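Local coordinates for putative uncharacterized protein (Emericella nidulans, PDB 3PGB) that is a copper- and topaquinone-containing amine oxidase that probably oxidises primary amines to aldehydes, releasing hydrogen peroxide and ammonia, at residues A[349-357]-A[365-373]; A[461-469]-A[733-741]. All coordinates share one frame; numbering follows the deposited sequence.

Contact 1. Residues A[349-357]-A[365-373]; sequences WMDFSFYIA and SLFDIKYKG
Phe352 and Tyr371 meet across a non-hydrogen-bonded pair of an antiparallel hairpin. They illustrate an aromatic pair that packs closely at an oblique angle, with Tyr371 CD2 over one face of the Phe352 ring. From its CB, 4.1 Å from Lys370 O, Phe352 swings CG away from its own carbonyl carbon (chi1 -77°). Phe352 CG then lies 4.0 Å from Tyr371 CD2, and CD1 lies 3.8 Å from both Tyr371 CD2 and Lys370 O. Phe352 CE1 approaches Tyr371 CD2 and Phe352 CE2 approaches Tyr371 CE2, each at 3.4 Å, and at the tip CZ sits 3.3 Å from Tyr371 CD2. The ring planes are inclined at 51°.

Beside this pair Asp351 and Lys372 run side by side. The lysine chain stays extended until its last torsion bends, bringing NZ within 3.1 Å of Asp351 OD1 from above the carboxylate plane in a salt bridge; NZ also pairs with Glu732. Asp351 O takes two donors, Lys372 N and a water that links it to Gly373 N.

Between Ser353 and Tyr355 the register slips by one residue, a beta bulge accompanying the corner at Asp368. Beyond it Tyr355 N donates an almost straight bond (175°) to Phe367 O, in the carbonyl plane, while Ala357 CB abuts the edge of the Phe367 ring at CE1. Tyr355 and Asp368 lie alongside each other, and a water spans Tyr355 OH and Asp368 OD1; OD2 of that aspartate is held by Arg375.

The hairpin is flanked by strand 346-349 beside 352-359 and by strand 374-389 beside 363-371. Phe354, with Leu366 over one ring face, also packs against Phe473 and Leu475 of strand 464-479, so hydrophobic side chains tie the hairpin to that strand within the copper amine oxidase enzyme domain.

Contact 2. Residues A[461-469]-A[733-741]; sequences TSEFVSVTK and TVNMVRVDY
The guanidinium of Arg738 lies flat over one face of the Phe464 ring, planes 6° and centres 3.8 Å apart, a stacked cation-pi pair. At the guanidinium edge, in its plane, Asp740 is gripped side-on: Arg738 NE reaches Asp740 OD2 at 2.8 Å and Arg738 NH2 reaches Asp740 OD1 on its syn lone pair. This two-pronged salt bridge within segment 733-741 fixes the rotation of the group that covers the phenylalanine. Arg738 gets there with an extended chain, CG trans to the backbone N (chi1 -177°).

Tyr741 carries Glu463 CA over one face and has Thr461 O near its plane at the edge; its OH donates to that oxygen at 2.7 Å, on a lone pair. Thr461 OG1 accepts from Glu463 N and Phe464 N, an ST turn and ST motif leading into the strand.

Toward the far end, Thr468 CG2 meets Thr733 CG2 at 3.5 Å, and Lys469 N donates to Asn735 O. Paired backbone bonds join Val465 with Val739 and Val467 with Val737.

Strand 457-460 pairs with 464-479 and strand 745-750 with 736-742, both antiparallel. The second subunit packs closely here: its Glu247 O accepts from Arg738 NH2, and its Tyr773 meets Tyr741 edge-to-face.

Contact 1 closes before contact 2 opens, so the two come in series along the chain, with centres about 31 Å apart and nearest atoms about 6 Å apart, without touching. Their scales differ: contact 1 is a local hairpin, whereas contact 2 joins segments 264 residues apart. Strand 464-479 relates them, because its first part forms contact 2 while Phe473 and Leu475 farther along it meet side chains of contact 1. Contact 2 lies about 41 Å from the chain centre, contact 1 about 20 Å. Both touch the second subunit, contact 2 far more extensively; strand 464-479 thus links a region rich in dimer contacts to side chains packed nearer the centre of the chain.

Contact 1. Residues A[349-357]-A[365-373]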
loop_
_atom_site.group_PDB
_atom_site.type_symbol
_atom_site.label_atom_id
_atom_site.label_comp_id
_atom_site.label_asym_id
_atom_site.label_seq_id
_atom_site.Cartn_x
_atom_site.Cartn_y
_atom_site.Cartn_z
ATOM N N TRP A 349 8.315 16.912 -15.375
ATOM C CA TRP A 349 8.254 15.534 -15.843
ATOM C C TRP A 349 6.906 15.319 -16.531
ATOM O O TRP A 349 5.858 15.402 -15.898
ATOM C CB TRP A 349 8.440 14.553 -14.676
ATOM C CG TRP A 349 8.172 13.102 -15.029
ATOM C CD1 TRP A 349 9.013 12.247 -15.670
ATOM C CD2 TRP A 349 6.979 12.355 -14.754
ATOM N NE1 TRP A 349 8.421 11.013 -15.814
ATOM C CE2 TRP A 349 7.172 11.055 -15.257
ATOM C CE3 TRP A 349 5.765 12.662 -14.126
ATOM C CZ2 TRP A 349 6.198 10.064 -15.160
ATOM C CZ3 TRP A 349 4.798 11.675 -14.030
ATOM C CH2 TRP A 349 5.021 10.389 -14.541
ATOM N N MET A 350 6.948 15.064 -17.837
ATOM C CA MET A 350 5.746 14.798 -18.619
ATOM C C MET A 350 4.762 15.962 -18.428
ATOM O O MET A 350 5.087 17.097 -18.772
ATOM C CB MET A 350 5.153 13.440 -18.208
ATOM C CG MET A 350 6.148 12.289 -18.287
ATOM S SD MET A 350 6.518 11.841 -19.990
ATOM C CE MET A 350 8.148 11.113 -19.802
ATOM N N ASP A 351 3.590 15.695 -17.854
ATOM C CA ASP A 351 2.578 16.726 -17.617
ATOM C C ASP A 351 2.717 17.458 -16.280
ATOM O O ASP A 351 1.924 18.357 -16.000
ATOM C CB ASP A 351 1.185 16.099 -17.680
ATOM C CG ASP A 351 0.827 15.598 -19.063
ATOM O OD1 ASP A 351 -0.246 14.993 -19.205
ATOM O OD2 ASP A 351 1.602 15.817 -20.010
ATOM N N PHE A 352 3.707 17.083 -15.469
ATOM C CA PHE A 352 3.884 17.635 -14.122
ATOM C C PHE A 352 5.027 18.637 -14.058
ATOM O O PHE A 352 6.005 18.537 -14.804
ATOM C CB PHE A 352 4.200 16.519 -13.121
ATOM C CG PHE A 352 3.014 15.697 -12.714
ATOM C CD1 PHE A 352 2.182 16.120 -11.687
ATOM C CD2 PHE A 352 2.741 14.495 -13.337
ATOM C CE1 PHE A 352 1.090 15.362 -11.297
ATOM C CE2 PHE A 352 1.653 13.735 -12.951
ATOM C CZ PHE A 352 0.827 14.173 -11.928
ATOM N N SER A 353 4.908 19.593 -13.144
ATOM C CA SER A 353 6.015 20.491 -12.812
ATOM C C SER A 353 5.887 20.932 -11.369
ATOM O O SER A 353 4.780 20.946 -10.822
ATOM C CB SER A 353 6.037 21.717 -13.733
ATOM O OG SER A 353 4.918 22.557 -13.505
ATOM N N PHE A 354 7.013 21.289 -10.754
ATOM C CA PHE A 354 7.005 21.790 -9.384
ATOM C C PHE A 354 8.339 22.419 -9.012
ATOM O O PHE A 354 9.347 22.189 -9.683
ATOM C CB PHE A 354 6.674 20.662 -8.401
ATOM C CG PHE A 354 7.632 19.504 -8.450
ATOM C CD1 PHE A 354 7.376 18.414 -9.254
ATOM C CD2 PHE A 354 8.791 19.511 -7.686
ATOM C CE1 PHE A 354 8.254 17.345 -9.300
ATOM C CE2 PHE A 354 9.681 18.445 -7.728
ATOM C CZ PHE A 354 9.408 17.357 -8.532
ATOM N N TYR A 355 8.329 23.208 -7.938
ATOM C CA TYR A 355 9.552 23.777 -7.369
ATOM C C TYR A 355 9.935 23.021 -6.106
ATOM O O TYR A 355 9.074 22.595 -5.344
ATOM C CB TYR A 355 9.358 25.252 -7.013
ATOM C CG TYR A 355 9.209 26.187 -8.196
ATOM C CD1 TYR A 355 8.015 26.265 -8.895
ATOM C CD2 TYR A 355 10.251 27.007 -8.593
ATOM C CE1 TYR A 355 7.859 27.130 -9.969
ATOM C CE2 TYR A 355 10.114 27.878 -9.670
ATOM C CZ TYR A 355 8.915 27.939 -10.356
ATOM O OH TYR A 355 8.777 28.800 -11.429
ATOM N N ILE A 356 11.234 22.875 -5.891
ATOM C CA ILE A 356 11.780 22.249 -4.694
ATOM C C ILE A 356 12.157 23.336 -3.689
ATOM O O ILE A 356 12.750 24.353 -4.047
ATOM C CB ILE A 356 13.029 21.406 -5.049
ATOM C CG1 ILE A 356 12.625 20.211 -5.918
ATOM C CG2 ILE A 356 13.766 20.927 -3.803
ATOM C CD1 ILE A 356 13.819 19.465 -6.502
ATOM N N ALA A 357 11.785 23.120 -2.432
ATOM C CA ALA A 357 12.198 23.984 -1.328
ATOM C C ALA A 357 12.781 23.120 -0.225
ATOM O O ALA A 357 12.521 21.920 -0.172
ATOM C CB ALA A 357 11.026 24.784 -0.815
ATOM N N SER A 365 10.300 20.192 0.723
ATOM C CA SER A 365 8.963 20.728 0.509
ATOM C C SER A 365 8.777 20.996 -0.979
ATOM O O SER A 365 9.754 21.261 -1.684
ATOM C CB SER A 365 8.805 22.014 1.308
ATOM O OG SER A 365 7.450 22.376 1.423
ATOM N N LEU A 366 7.537 20.901 -1.456
ATOM C CA LEU A 366 7.211 21.167 -2.864
ATOM C C LEU A 366 6.252 22.348 -2.970
ATOM O O LEU A 366 5.330 22.478 -2.163
ATOM C CB LEU A 366 6.570 19.940 -3.524
ATOM C CG LEU A 366 7.481 18.755 -3.844
ATOM C CD1 LEU A 366 8.046 18.141 -2.579
ATOM C CD2 LEU A 366 6.725 17.706 -4.650
ATOM N N PHE A 367 6.467 23.196 -3.972
ATOM C CA PHE A 367 5.615 24.357 -4.213
ATOM C C PHE A 367 5.159 24.427 -5.667
ATOM O O PHE A 367 5.840 23.960 -6.569
ATOM C CB PHE A 367 6.357 25.646 -3.862
ATOM C CG PHE A 367 6.493 25.885 -2.390
ATOM C CD1 PHE A 367 7.595 25.412 -1.692
ATOM C CD2 PHE A 367 5.519 26.588 -1.698
ATOM C CE1 PHE A 367 7.717 25.637 -0.325
ATOM C CE2 PHE A 367 5.635 26.815 -0.333
ATOM C CZ PHE A 367 6.729 26.345 0.354
ATOM N N ASP A 368 4.002 25.036 -5.877
ATOM C CA ASP A 368 3.455 25.268 -7.206
ATOM C C ASP A 368 3.465 23.994 -8.050
ATOM O O ASP A 368 3.929 24.001 -9.189
ATOM C CB ASP A 368 4.229 26.403 -7.895
ATOM C CG ASP A 368 3.500 26.978 -9.118
ATOM O OD1 ASP A 368 4.183 27.612 -9.952
ATOM O OD2 ASP A 368 2.267 26.816 -9.248
ATOM N N ILE A 369 2.958 22.902 -7.480
ATOM C CA ILE A 369 2.818 21.649 -8.211
ATOM C C ILE A 369 1.707 21.831 -9.243
ATOM O O ILE A 369 0.560 22.050 -8.868
ATOM C CB ILE A 369 2.476 20.450 -7.263
ATOM C CG1 ILE A 369 3.611 20.213 -6.258
ATOM C CG2 ILE A 369 2.222 19.184 -8.062
ATOM C CD1 ILE A 369 3.370 19.074 -5.300
ATOM N N LYS A 370 2.049 21.761 -10.528
ATOM C CA LYS A 370 1.062 21.926 -11.607
ATOM C C LYS A 370 0.875 20.629 -12.394
ATOM O O LYS A 370 1.776 19.802 -12.449
ATOM C CB LYS A 370 1.468 23.058 -12.568
ATOM C CG LYS A 370 1.726 24.415 -11.886
ATOM C CD LYS A 370 2.183 25.510 -12.856
ATOM C CE LYS A 370 1.055 25.950 -13.779
ATOM N NZ LYS A 370 1.456 27.003 -14.765
ATOM N N TYR A 371 -0.308 20.464 -12.987
ATOM C CA TYR A 371 -0.613 19.324 -13.852
ATOM C C TYR A 371 -1.314 19.825 -15.114
ATOM O O TYR A 371 -2.308 20.547 -15.023
ATOM C CB TYR A 371 -1.509 18.325 -13.125
ATOM C CG TYR A 371 -1.749 17.045 -13.903
ATOM C CD1 TYR A 371 -2.990 16.767 -14.473
ATOM C CD2 TYR A 371 -0.727 16.127 -14.090
ATOM C CE1 TYR A 371 -3.205 15.595 -15.193
ATOM C CE2 TYR A 371 -0.935 14.956 -14.804
ATOM C CZ TYR A 371 -2.173 14.698 -15.350
ATOM O OH TYR A 371 -2.363 13.541 -16.056
ATOM N N LYS A 372 -0.800 19.430 -16.279
ATOM C CA LYS A 372 -1.285 19.923 -17.575
ATOM C C LYS A 372 -1.415 21.449 -17.585
ATOM O O LYS A 372 -2.435 22.010 -18.009
ATOM C CB LYS A 372 -2.606 19.248 -17.961
ATOM C CG LYS A 372 -2.496 17.737 -18.111
ATOM C CD LYS A 372 -3.814 17.104 -18.550
ATOM C CE LYS A 372 -3.590 15.697 -19.107
ATOM N NZ LYS A 372 -2.986 15.695 -20.487
ATOM N N GLY A 373 -0.371 22.110 -17.090
ATOM C CA GLY A 373 -0.301 23.571 -17.080
ATOM C C GLY A 373 -1.154 24.270 -16.034
ATOM O O GLY A 373 -1.175 25.499 -15.980
HETATM O O HOH W 1 1.852 20.944 -15.788
HETATM O O HOH W 2 6.184 28.732 -12.219
#

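Contact 2. Residues A[461-469]-A[733-741]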
loop_
_atom_site.group_PDB
_atom_site.type_symbol
_atom_site.label_atom_id
_atom_site.label_comp_id
_atom_site.label_asym_id
_atom_site.label_seq_id
_atom_site.Cartn_x
_atom_site.Cartn_y
_atom_site.Cartn_z
ATOM N N THR A 461 -8.817 -9.933 -24.744
ATOM C CA THR A 461 -9.976 -10.620 -25.325
ATOM C C THR A 461 -9.477 -11.879 -26.031
ATOM O O THR A 461 -8.274 -12.144 -26.060
ATOM C CB THR A 461 -10.751 -9.741 -26.341
ATOM O OG1 THR A 461 -9.988 -9.597 -27.549
ATOM C CG2 THR A 461 -11.058 -8.373 -25.767
ATOM N N SER A 462 -10.399 -12.639 -26.617
ATOM C CA SER A 462 -10.039 -13.825 -27.403
ATOM C C SER A 462 -9.322 -13.471 -28.714
ATOM O O SER A 462 -8.790 -14.357 -29.380
ATOM C CB SER A 462 -11.291 -14.643 -27.727
ATOM O OG SER A 462 -12.151 -13.904 -28.584
ATOM N N GLU A 463 -9.312 -12.185 -29.074
ATOM C CA GLU A 463 -8.783 -11.715 -30.363
ATOM C C GLU A 463 -7.620 -10.719 -30.258
ATOM O O GLU A 463 -6.834 -10.596 -31.197
ATOM C CB GLU A 463 -9.913 -11.079 -31.164
ATOM C CG GLU A 463 -11.105 -12.002 -31.381
ATOM C CD GLU A 463 -12.203 -11.366 -32.222
ATOM O OE1 GLU A 463 -12.158 -10.131 -32.453
ATOM O OE2 GLU A 463 -13.119 -12.112 -32.650
ATOM N N PHE A 464 -7.511 -10.001 -29.139
ATOM C CA PHE A 464 -6.396 -9.077 -28.935
ATOM C C PHE A 464 -6.102 -8.802 -27.471
ATOM O O PHE A 464 -6.938 -9.019 -26.597
ATOM C CB PHE A 464 -6.650 -7.753 -29.661
ATOM C CG PHE A 464 -7.799 -6.958 -29.101
ATOM C CD1 PHE A 464 -7.567 -5.850 -28.291
ATOM C CD2 PHE A 464 -9.113 -7.316 -29.387
ATOM C CE1 PHE A 464 -8.624 -5.114 -27.770
ATOM C CE2 PHE A 464 -10.176 -6.588 -28.872
ATOM C CZ PHE A 464 -9.930 -5.482 -28.063
ATOM N N VAL A 465 -4.896 -8.314 -27.215
ATOM C CA VAL A 465 -4.502 -7.901 -25.875
ATOM C C VAL A 465 -3.833 -6.539 -25.954
ATOM O O VAL A 465 -3.134 -6.240 -26.918
ATOM C CB VAL A 465 -3.543 -8.922 -25.243
ATOM C CG1 VAL A 465 -3.076 -8.450 -23.866
ATOM C CG2 VAL A 465 -4.223 -10.278 -25.144
ATOM N N SER A 466 -4.064 -5.704 -24.951
ATOM C CA SER A 466 -3.403 -4.412 -24.887
ATOM C C SER A 466 -2.931 -4.137 -23.471
ATOM O O SER A 466 -3.563 -4.578 -22.505
ATOM C CB SER A 466 -4.340 -3.303 -25.366
ATOM O OG SER A 466 -5.342 -3.043 -24.408
ATOM N N VAL A 467 -1.812 -3.419 -23.360
ATOM C CA VAL A 467 -1.227 -3.067 -22.065
ATOM C C VAL A 467 -0.501 -1.719 -22.116
ATOM O O VAL A 467 0.090 -1.368 -23.141
ATOM C CB VAL A 467 -0.224 -4.136 -21.588
ATOM C CG1 VAL A 467 0.257 -3.818 -20.175
ATOM C CG2 VAL A 467 -0.846 -5.520 -21.638
ATOM N N THR A 468 -0.574 -0.972 -21.014
ATOM C CA THR A 468 0.156 0.286 -20.847
ATOM C C THR A 468 1.132 0.132 -19.687
ATOM O O THR A 468 0.766 -0.385 -18.628
ATOM C CB THR A 468 -0.793 1.458 -20.518
ATOM O OG1 THR A 468 -1.766 1.606 -21.558
ATOM C CG2 THR A 468 -0.020 2.754 -20.376
ATOM N N LYS A 469 2.371 0.573 -19.883
ATOM C CA LYS A 469 3.373 0.493 -18.829
ATOM C C LYS A 469 3.086 1.520 -17.744
ATOM O O LYS A 469 2.464 2.544 -18.006
ATOM C CB LYS A 469 4.782 0.723 -19.385
ATOM C CG LYS A 469 5.252 -0.319 -20.394
ATOM C CD LYS A 469 6.781 -0.311 -20.555
ATOM C CE LYS A 469 7.451 -1.523 -19.905
ATOM N NZ LYS A 469 7.101 -1.720 -18.474
ATOM N N THR A 733 0.141 8.238 -23.293
ATOM C CA THR A 733 1.495 7.699 -23.429
ATOM C C THR A 733 1.662 6.829 -24.687
ATOM O O THR A 733 0.748 6.095 -25.087
ATOM C CB THR A 733 1.916 6.886 -22.184
ATOM O OG1 THR A 733 3.328 6.643 -22.230
ATOM C CG2 THR A 733 1.167 5.562 -22.099
ATOM N N VAL A 734 2.842 6.939 -25.301
ATOM C CA VAL A 734 3.252 6.052 -26.393
ATOM C C VAL A 734 3.706 4.681 -25.870
ATOM O O VAL A 734 3.711 3.694 -26.611
ATOM C CB VAL A 734 4.395 6.673 -27.259
ATOM C CG1 VAL A 734 3.918 7.953 -27.962
ATOM C CG2 VAL A 734 5.641 6.945 -26.425
ATOM N N ASN A 735 4.064 4.608 -24.591
ATOM C CA ASN A 735 4.638 3.383 -24.028
ATOM C C ASN A 735 3.570 2.353 -23.639
ATOM O O ASN A 735 3.484 1.901 -22.500
ATOM C CB ASN A 735 5.565 3.735 -22.869
ATOM C CG ASN A 735 6.724 4.604 -23.320
ATOM O OD1 ASN A 735 6.693 5.822 -23.163
ATOM N ND2 ASN A 735 7.726 3.985 -23.934
ATOM N N MET A 736 2.771 1.997 -24.639
ATOM C CA MET A 736 1.718 1.008 -24.525
ATOM C C MET A 736 1.783 0.145 -25.778
ATOM O O MET A 736 2.509 0.469 -26.718
ATOM C CB MET A 736 0.361 1.695 -24.440
ATOM C CG MET A 736 0.080 2.660 -25.593
ATOM S SD MET A 736 -1.628 3.213 -25.661
ATOM C CE MET A 736 -2.470 1.636 -25.849
ATOM N N VAL A 737 1.018 -0.937 -25.801
ATOM C CA VAL A 737 1.055 -1.861 -26.928
ATOM C C VAL A 737 -0.287 -2.565 -27.118
ATOM O O VAL A 737 -1.056 -2.700 -26.169
ATOM C CB VAL A 737 2.172 -2.910 -26.727
ATOM C CG1 VAL A 737 1.791 -3.900 -25.642
ATOM C CG2 VAL A 737 2.460 -3.620 -28.014
ATOM N N ARG A 738 -0.562 -2.992 -28.349
ATOM C CA ARG A 738 -1.747 -3.799 -28.643
ATOM C C ARG A 738 -1.397 -4.929 -29.612
ATOM O O ARG A 738 -1.065 -4.672 -30.770
ATOM C CB ARG A 738 -2.859 -2.941 -29.241
ATOM C CG ARG A 738 -4.168 -3.701 -29.508
ATOM C CD ARG A 738 -5.024 -2.974 -30.535
ATOM N NE ARG A 738 -5.971 -3.869 -31.204
ATOM C CZ ARG A 738 -7.296 -3.840 -31.060
ATOM N NH1 ARG A 738 -7.890 -2.953 -30.271
ATOM N NH2 ARG A 738 -8.046 -4.711 -31.727
ATOM N N VAL A 739 -1.478 -6.169 -29.130
ATOM C CA VAL A 739 -1.260 -7.347 -29.965
ATOM C C VAL A 739 -2.592 -7.941 -30.398
ATOM O O VAL A 739 -3.399 -8.326 -29.554
ATOM C CB VAL A 739 -0.483 -8.441 -29.218
ATOM C CG1 VAL A 739 -0.102 -9.558 -30.189
ATOM C CG2 VAL A 739 0.751 -7.861 -28.531
ATOM N N ASP A 740 -2.824 -7.995 -31.709
ATOM C CA ASP A 740 -3.952 -8.736 -32.272
ATOM C C ASP A 740 -3.452 -10.134 -32.618
ATOM O O ASP A 740 -2.320 -10.286 -33.054
ATOM C CB ASP A 740 -4.509 -8.037 -33.515
ATOM C CG ASP A 740 -5.346 -6.818 -33.174
ATOM O OD1 ASP A 740 -6.589 -6.919 -33.169
ATOM O OD2 ASP A 740 -4.766 -5.753 -32.895
ATOM N N TYR A 741 -4.277 -11.156 -32.411
ATOM C CA TYR A 741 -3.815 -12.535 -32.612
ATOM C C TYR A 741 -4.913 -13.490 -33.059
ATOM O O TYR A 741 -6.082 -13.311 -32.721
ATOM C CB TYR A 741 -3.151 -13.066 -31.339
ATOM C CG TYR A 741 -4.107 -13.325 -30.200
ATOM C CD1 TYR A 741 -4.633 -14.594 -29.990
ATOM C CD2 TYR A 741 -4.485 -12.307 -29.331
ATOM C CE1 TYR A 741 -5.514 -14.846 -28.952
ATOM C CE2 TYR A 741 -5.366 -12.551 -28.283
ATOM C CZ TYR A 741 -5.875 -13.827 -28.104
ATOM O OH TYR A 741 -6.743 -14.095 -27.073
#